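Local coordinates for putative C39-like peptidase (Bacillus anthracis, PDB 3ERV), which is of unknown function but, as a putative C39-like peptidase of the papain-like cysteine peptidase clan, probably hydrolyses peptide bonds, at residues Ala154-Glu158 and Asp159-Thr163; Asp79-Asp83 and Gly84-Asn88. One frame throughout, in Å; residues are numbered along the deposited sequence.

Contact 1: Ala154-Glu158 and Asp159-Thr163; sequences APLDE and DEFTT
Asp157 with Glu160, and Glu158 with Phe161, form two successive i to i+3 backbone hydrogen bonds, the signature of a short 3-10 turn. Glu160 N donates to Asp157 O at 3.0 Å, and Phe161 N to Glu158 O at 3.2 Å. Inside this turn sits an Asx turn: Asp159 N reaches Asp157 OD2 over 3.2 Å in an almost linear bond (174°), using the anti side of the carboxylate. With CG anti to the backbone N (chi1 -162°), the Asp157 carboxylate swings forward to meet that amide. This also brings it against the Asp159 carboxylate, whose plane is turned only 20° from its own; Asp157 OD2 and Asp159 OD1 lie 3.0 Å apart. Apolar carbons meet at Leu156, where Leu156 CB approaches Phe161 CE1 at 3.9 Å, obliquely to the ring, and Glu160 CG at 4.1 Å. A polar atom, Glu158 O, lies in the ring plane at its edge, 3.8 Å from Phe161 CD1. Leu156 and Phe161 also touch Thr174, and Gln215 of helix 206-215 accepts a bond from Leu156 N, tying the loop to the body of the domain. Two oxygens of like charge this close would probably repel, or share a proton if one acid's pKa is raised; the Asp159 amide probably offsets some of the negative charge on Asp157.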
ATOM      1  N   ALA A 154       7.850  -1.824  11.913  1.00 57.54           N
ATOM      2  CA  ALA A 154       8.528  -2.915  12.608  1.00 58.30           C
ATOM      3  C   ALA A 154       7.499  -3.970  12.941  1.00 58.30           C
ATOM      4  O   ALA A 154       6.292  -3.679  13.005  1.00 57.26           O
ATOM      5  CB  ALA A 154       9.244  -2.410  13.882  1.00 58.09           C
ATOM      6  N   PRO A 155       7.966  -5.212  13.136  1.00 59.10           N
ATOM      7  CA  PRO A 155       7.047  -6.313  13.433  1.00 59.40           C
ATOM      8  C   PRO A 155       6.218  -6.016  14.694  1.00 60.46           C
ATOM      9  O   PRO A 155       6.682  -5.337  15.649  1.00 60.41           O
ATOM     10  CB  PRO A 155       7.982  -7.511  13.622  1.00 59.92           C
ATOM     11  CG  PRO A 155       9.219  -7.135  12.806  1.00 60.48           C
ATOM     12  CD  PRO A 155       9.365  -5.656  12.998  1.00 58.93           C
ATOM     13  N   LEU A 156       4.973  -6.460  14.689  1.00 60.71           N
ATOM     14  CA  LEU A 156       4.113  -6.159  15.795  1.00 60.59           C
ATOM     15  C   LEU A 156       3.970  -7.427  16.584  1.00 61.51           C
ATOM     16  O   LEU A 156       4.023  -8.543  16.035  1.00 60.72           O
ATOM     17  CB  LEU A 156       2.732  -5.682  15.332  1.00 60.89           C
ATOM     18  CG  LEU A 156       2.625  -4.307  14.651  1.00 60.42           C
ATOM     19  CD1 LEU A 156       1.227  -4.075  14.033  1.00 57.74           C
ATOM     20  CD2 LEU A 156       3.032  -3.171  15.592  1.00 57.25           C
ATOM     21  N   ASP A 157       3.809  -7.244  17.886  1.00 62.73           N
ATOM     22  CA  ASP A 157       3.423  -8.306  18.770  1.00 64.36           C
ATOM     23  C   ASP A 157       2.101  -8.880  18.295  1.00 63.98           C
ATOM     24  O   ASP A 157       1.214  -8.145  17.864  1.00 63.48           O
ATOM     25  CB  ASP A 157       3.209  -7.698  20.145  1.00 65.72           C
ATOM     26  CG  ASP A 157       3.217  -8.725  21.242  1.00 70.46           C
ATOM     27  OD1 ASP A 157       4.101  -8.578  22.125  1.00 75.68           O
ATOM     28  OD2 ASP A 157       2.349  -9.655  21.240  1.00 73.23           O
ATOM     29  N   GLU A 158       1.956 -10.185  18.438  1.00 64.23           N
ATOM     30  CA  GLU A 158       0.757 -10.883  18.011  1.00 65.49           C
ATOM     31  C   GLU A 158      -0.531 -10.339  18.587  1.00 65.12           C
ATOM     32  O   GLU A 158      -1.574 -10.437  17.956  1.00 64.95           O
ATOM     33  CB  GLU A 158       0.849 -12.364  18.377  1.00 66.37           C
ATOM     34  CG  GLU A 158       1.467 -13.225  17.308  1.00 70.40           C
ATOM     35  CD  GLU A 158       0.535 -13.400  16.112  1.00 77.64           C
ATOM     36  OE1 GLU A 158       1.059 -13.561  14.981  1.00 79.02           O
ATOM     37  OE2 GLU A 158      -0.718 -13.358  16.308  1.00 80.28           O
ATOM     38  N   ASP A 159      -0.474  -9.792  19.797  1.00 65.14           N
ATOM     39  CA  ASP A 159      -1.694  -9.350  20.471  1.00 65.02           C
ATOM     40  C   ASP A 159      -2.237  -8.039  19.926  1.00 63.80           C
ATOM     41  O   ASP A 159      -3.385  -7.674  20.221  1.00 63.60           O
ATOM     42  CB  ASP A 159      -1.505  -9.273  21.997  1.00 66.12           C
ATOM     43  CG  ASP A 159      -0.338  -8.390  22.411  1.00 69.23           C
ATOM     44  OD1 ASP A 159       0.200  -7.629  21.561  1.00 72.66           O
ATOM     45  OD2 ASP A 159       0.031  -8.440  23.617  1.00 73.65           O
ATOM     46  N   GLU A 160      -1.408  -7.343  19.135  1.00 62.55           N
ATOM     47  CA  GLU A 160      -1.847  -6.197  18.323  1.00 61.71           C
ATOM     48  C   GLU A 160      -2.866  -6.545  17.200  1.00 60.63           C
ATOM     49  O   GLU A 160      -3.597  -5.680  16.761  1.00 59.42           O
ATOM     50  CB  GLU A 160      -0.648  -5.500  17.697  1.00 61.90           C
ATOM     51  CG  GLU A 160       0.394  -4.999  18.666  1.00 64.83           C
ATOM     52  CD  GLU A 160       0.337  -3.502  18.789  1.00 68.04           C
ATOM     53  OE1 GLU A 160      -0.532  -2.902  18.118  1.00 69.70           O
ATOM     54  OE2 GLU A 160       1.122  -2.920  19.564  1.00 69.69           O
ATOM     55  N   PHE A 161      -2.925  -7.800  16.751  1.00 61.03           N
ATOM     56  CA  PHE A 161      -3.874  -8.188  15.674  1.00 60.99           C
ATOM     57  C   PHE A 161      -5.237  -8.630  16.176  1.00 61.59           C
ATOM     58  O   PHE A 161      -5.363  -9.089  17.315  1.00 61.58           O
ATOM     59  CB  PHE A 161      -3.276  -9.264  14.785  1.00 59.86           C
ATOM     60  CG  PHE A 161      -2.090  -8.796  14.039  1.00 60.78           C
ATOM     61  CD1 PHE A 161      -0.858  -8.757  14.654  1.00 59.41           C
ATOM     62  CD2 PHE A 161      -2.211  -8.333  12.726  1.00 59.06           C
ATOM     63  CE1 PHE A 161       0.240  -8.291  13.969  1.00 59.97           C
ATOM     64  CE2 PHE A 161      -1.119  -7.874  12.043  1.00 57.89           C
ATOM     65  CZ  PHE A 161       0.104  -7.839  12.659  1.00 59.26           C
ATOM     66  N   THR A 162      -6.258  -8.440  15.341  1.00 62.16           N
ATOM     67  CA  THR A 162      -7.559  -9.090  15.526  1.00 63.80           C
ATOM     68  C   THR A 162      -7.789 -10.038  14.348  1.00 64.07           C
ATOM     69  O   THR A 162      -7.184  -9.891  13.270  1.00 63.74           O
ATOM     70  CB  THR A 162      -8.740  -8.107  15.472  1.00 64.34           C
ATOM     71  OG1 THR A 162      -8.424  -6.907  16.184  1.00 66.41           O
ATOM     72  CG2 THR A 162     -10.009  -8.752  16.036  1.00 64.47           C
ATOM     73  N   THR A 163      -8.689 -10.987  14.537  1.00 64.03           N
ATOM     74  CA  THR A 163      -9.149 -11.786  13.430  1.00 64.52           C
ATOM     75  C   THR A 163     -10.607 -11.410  13.190  1.00 63.96           C
ATOM     76  O   THR A 163     -11.417 -11.381  14.108  1.00 63.39           O
ATOM     77  CB  THR A 163      -8.985 -13.288  13.706  1.00 65.35           C
ATOM     78  OG1 THR A 163      -7.692 -13.513  14.278  1.00 67.83           O
ATOM     79  CG2 THR A 163      -9.070 -14.094  12.418  1.00 66.06           C
TER

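Contact 2: Asp79-Asp83 and Gly84-Asn88; sequences DFMND and GVRGN
Asp79 lies just before the paired residues; its carbonyl O is 3.4 Å from Gly87 CA, a CA-H...O contact. Phe80 O then does double duty: it accepts hydrogen bonds from Gly87 N (3.1 Å) and from a water, whose oxygen in turn accepts from Arg86 NH1 (2.7 Å). The same water stands over the centre of the Phe80 ring. Phe80 CG is anti to the backbone N (chi1 -169°), which lays the ring alongside the Arg86 chain; Phe80 CE2 approaches Arg86 NH1 to 3.6 Å, near the plane of a guanidinium set almost perpendicular (87°) to the ring. Met81 faces Arg86 as a non-hydrogen-bonded antiparallel pair, and its bent chain carries CE over one guanidinium face. Asn82 pairs with Val85 through both backbone bonds, Asn82 N to Val85 O 2.9 Å and Val85 N to Asn82 O 3.0 Å. Asp83 and Gly84, both with positive phi, complete a type I' turn, the tight reversal of a two-residue beta hairpin. Within the chain, strand 85-86 forms one edge of a three-stranded mixed sheet, with strand 77-82 between it and strand 93-94, while Arg86 makes a cation-pi contact with Trp164 on strand 162-166.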
ATOM      1  N   ASP A  79     -18.972  -3.037   2.601  1.00 47.30           N
ATOM      2  CA  ASP A  79     -19.473  -2.505   3.853  1.00 48.27           C
ATOM      3  C   ASP A  79     -18.585  -2.928   5.020  1.00 47.00           C
ATOM      4  O   ASP A  79     -18.063  -4.039   5.013  1.00 47.03           O
ATOM      5  CB  ASP A  79     -20.883  -2.990   4.099  1.00 48.48           C
ATOM      6  CG  ASP A  79     -21.875  -2.261   3.280  1.00 53.59           C
ATOM      7  OD1 ASP A  79     -21.481  -1.261   2.638  1.00 56.87           O
ATOM      8  OD2 ASP A  79     -23.045  -2.676   3.267  1.00 56.65           O
ATOM      9  N   PHE A  80     -18.428  -2.034   6.000  1.00 47.30           N
ATOM     10  CA  PHE A  80     -17.711  -2.344   7.248  1.00 48.75           C
ATOM     11  C   PHE A  80     -18.323  -3.572   7.990  1.00 49.05           C
ATOM     12  O   PHE A  80     -17.614  -4.485   8.418  1.00 49.62           O
ATOM     13  CB  PHE A  80     -17.726  -1.147   8.193  1.00 48.23           C
ATOM     14  CG  PHE A  80     -16.794  -1.313   9.362  1.00 49.49           C
ATOM     15  CD1 PHE A  80     -15.429  -1.106   9.209  1.00 48.34           C
ATOM     16  CD2 PHE A  80     -17.280  -1.710  10.612  1.00 50.22           C
ATOM     17  CE1 PHE A  80     -14.567  -1.272  10.292  1.00 51.16           C
ATOM     18  CE2 PHE A  80     -16.423  -1.892  11.694  1.00 50.05           C
ATOM     19  CZ  PHE A  80     -15.070  -1.662  11.547  1.00 48.65           C
ATOM     20  N   MET A  81     -19.644  -3.573   8.096  1.00 50.46           N
ATOM     21  CA  MET A  81     -20.384  -4.647   8.732  1.00 53.02           C
ATOM     22  C   MET A  81     -21.739  -4.735   8.041  1.00 53.90           C
ATOM     23  O   MET A  81     -22.395  -3.713   7.822  1.00 54.90           O
ATOM     24  CB  MET A  81     -20.619  -4.316  10.211  1.00 52.90           C
ATOM     25  CG  MET A  81     -21.593  -5.349  10.926  1.00 54.60           C
ATOM     26  SD  MET A  81     -20.635  -6.553  11.827  1.00 51.52           S
ATOM     27  CE  MET A  81     -20.120  -5.507  13.089  1.00 46.07           C
ATOM     28  N   ASN A  82     -22.157  -5.939   7.693  1.00 55.38           N
ATOM     29  CA  ASN A  82     -23.457  -6.149   7.069  1.00 57.63           C
ATOM     30  C   ASN A  82     -24.006  -7.533   7.420  1.00 57.93           C
ATOM     31  O   ASN A  82     -23.322  -8.532   7.199  1.00 57.17           O
ATOM     32  CB  ASN A  82     -23.322  -6.051   5.557  1.00 58.80           C
ATOM     33  CG  ASN A  82     -24.652  -6.186   4.855  1.00 62.59           C
ATOM     34  OD1 ASN A  82     -25.556  -5.376   5.065  1.00 67.17           O
ATOM     35  ND2 ASN A  82     -24.788  -7.214   4.039  1.00 66.07           N
ATOM     36  N   ASP A  83     -25.223  -7.596   7.984  1.00 59.62           N
ATOM     37  CA  ASP A  83     -25.834  -8.912   8.303  1.00 60.11           C
ATOM     38  C   ASP A  83     -24.951  -9.647   9.330  1.00 58.71           C
ATOM     39  O   ASP A  83     -24.793 -10.859   9.271  1.00 59.29           O
ATOM     40  CB  ASP A  83     -25.908  -9.725   7.000  1.00 61.25           C
ATOM     41  CG  ASP A  83     -27.017 -10.765   6.995  1.00 65.64           C
ATOM     42  OD1 ASP A  83     -28.088 -10.494   7.585  1.00 69.44           O
ATOM     43  OD2 ASP A  83     -26.814 -11.860   6.384  1.00 68.84           O
ATOM     44  N   GLY A  84     -24.326  -8.895  10.229  1.00 58.03           N
ATOM     45  CA  GLY A  84     -23.443  -9.448  11.229  1.00 56.94           C
ATOM     46  C   GLY A  84     -22.083  -9.891  10.737  1.00 57.86           C
ATOM     47  O   GLY A  84     -21.247 -10.345  11.532  1.00 57.65           O
ATOM     48  N   VAL A  85     -21.834  -9.765   9.439  1.00 56.92           N
ATOM     49  CA  VAL A  85     -20.519 -10.129   8.890  1.00 57.10           C
ATOM     50  C   VAL A  85     -19.630  -8.869   8.589  1.00 56.57           C
ATOM     51  O   VAL A  85     -20.108  -7.913   7.985  1.00 54.74           O
ATOM     52  CB  VAL A  85     -20.721 -10.916   7.587  1.00 57.52           C
ATOM     53  CG1 VAL A  85     -19.429 -11.527   7.104  1.00 58.78           C
ATOM     54  CG2 VAL A  85     -21.828 -11.988   7.754  1.00 59.18           C
ATOM     55  N   ARG A  86     -18.368  -8.875   9.037  1.00 56.11           N
ATOM     56  CA  ARG A  86     -17.388  -7.848   8.661  1.00 55.67           C
ATOM     57  C   ARG A  86     -16.883  -7.944   7.216  1.00 54.12           C
ATOM     58  O   ARG A  86     -16.727  -9.050   6.656  1.00 52.85           O
ATOM     59  CB  ARG A  86     -16.164  -7.922   9.564  1.00 56.07           C
ATOM     60  CG  ARG A  86     -16.523  -7.812  11.007  1.00 60.20           C
ATOM     61  CD  ARG A  86     -15.293  -7.775  11.852  1.00 63.57           C
ATOM     62  NE  ARG A  86     -15.656  -7.461  13.228  1.00 67.49           N
ATOM     63  CZ  ARG A  86     -15.798  -6.232  13.705  1.00 66.95           C
ATOM     64  NH1 ARG A  86     -15.581  -5.183  12.925  1.00 64.25           N
ATOM     65  NH2 ARG A  86     -16.143  -6.062  14.973  1.00 66.87           N
ATOM     66  N   GLY A  87     -16.586  -6.770   6.633  1.00 52.76           N
ATOM     67  CA  GLY A  87     -16.040  -6.697   5.275  1.00 49.89           C
ATOM     68  C   GLY A  87     -14.634  -7.236   5.227  1.00 49.34           C
ATOM     69  O   GLY A  87     -13.870  -7.122   6.206  1.00 47.89           O
ATOM     70  N   ASN A  88     -14.293  -7.811   4.078  1.00 48.47           N
ATOM     71  CA  ASN A  88     -12.974  -8.366   3.815  1.00 49.26           C
ATOM     72  C   ASN A  88     -12.133  -7.402   2.989  1.00 48.28           C
ATOM     73  O   ASN A  88     -12.543  -7.007   1.882  1.00 48.48           O
ATOM     74  CB  ASN A  88     -13.109  -9.687   3.039  1.00 49.26           C
ATOM     75  CG  ASN A  88     -11.825 -10.552   3.083  1.00 52.14           C
ATOM     76  OD1 ASN A  88     -10.674 -10.059   2.968  1.00 52.09           O
ATOM     77  ND2 ASN A  88     -12.026 -11.868   3.261  1.00 56.50           N
TER
HETATM   78  O   HOH W   1     -15.208  -5.097  10.254  1.00 55.21           O

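Contact 2 closes before contact 1 opens along the chain, and their centres stand about 22 Å apart. The nearest atoms are about 6 Å apart, so the two do not touch. Strand 162-166 bridges them: Thr162 and Thr163 of contact 1 belong to it, and it goes on to supply Trp164 to Arg86 and Thr166 to Asn88 of contact 2. Both are surface reversals, with centres about 18 Å (contact 1) and 22 Å (contact 2) from the centre of the chain. Cys50, His178 and Asp194 are placed as in a Cys-His-Asp triad, consistent with a C39-like cysteine peptidase active site. Contact 1 packs on Thr174 and Asn176, shortly before His178 in sequence, but neither contact contributes a triad residue.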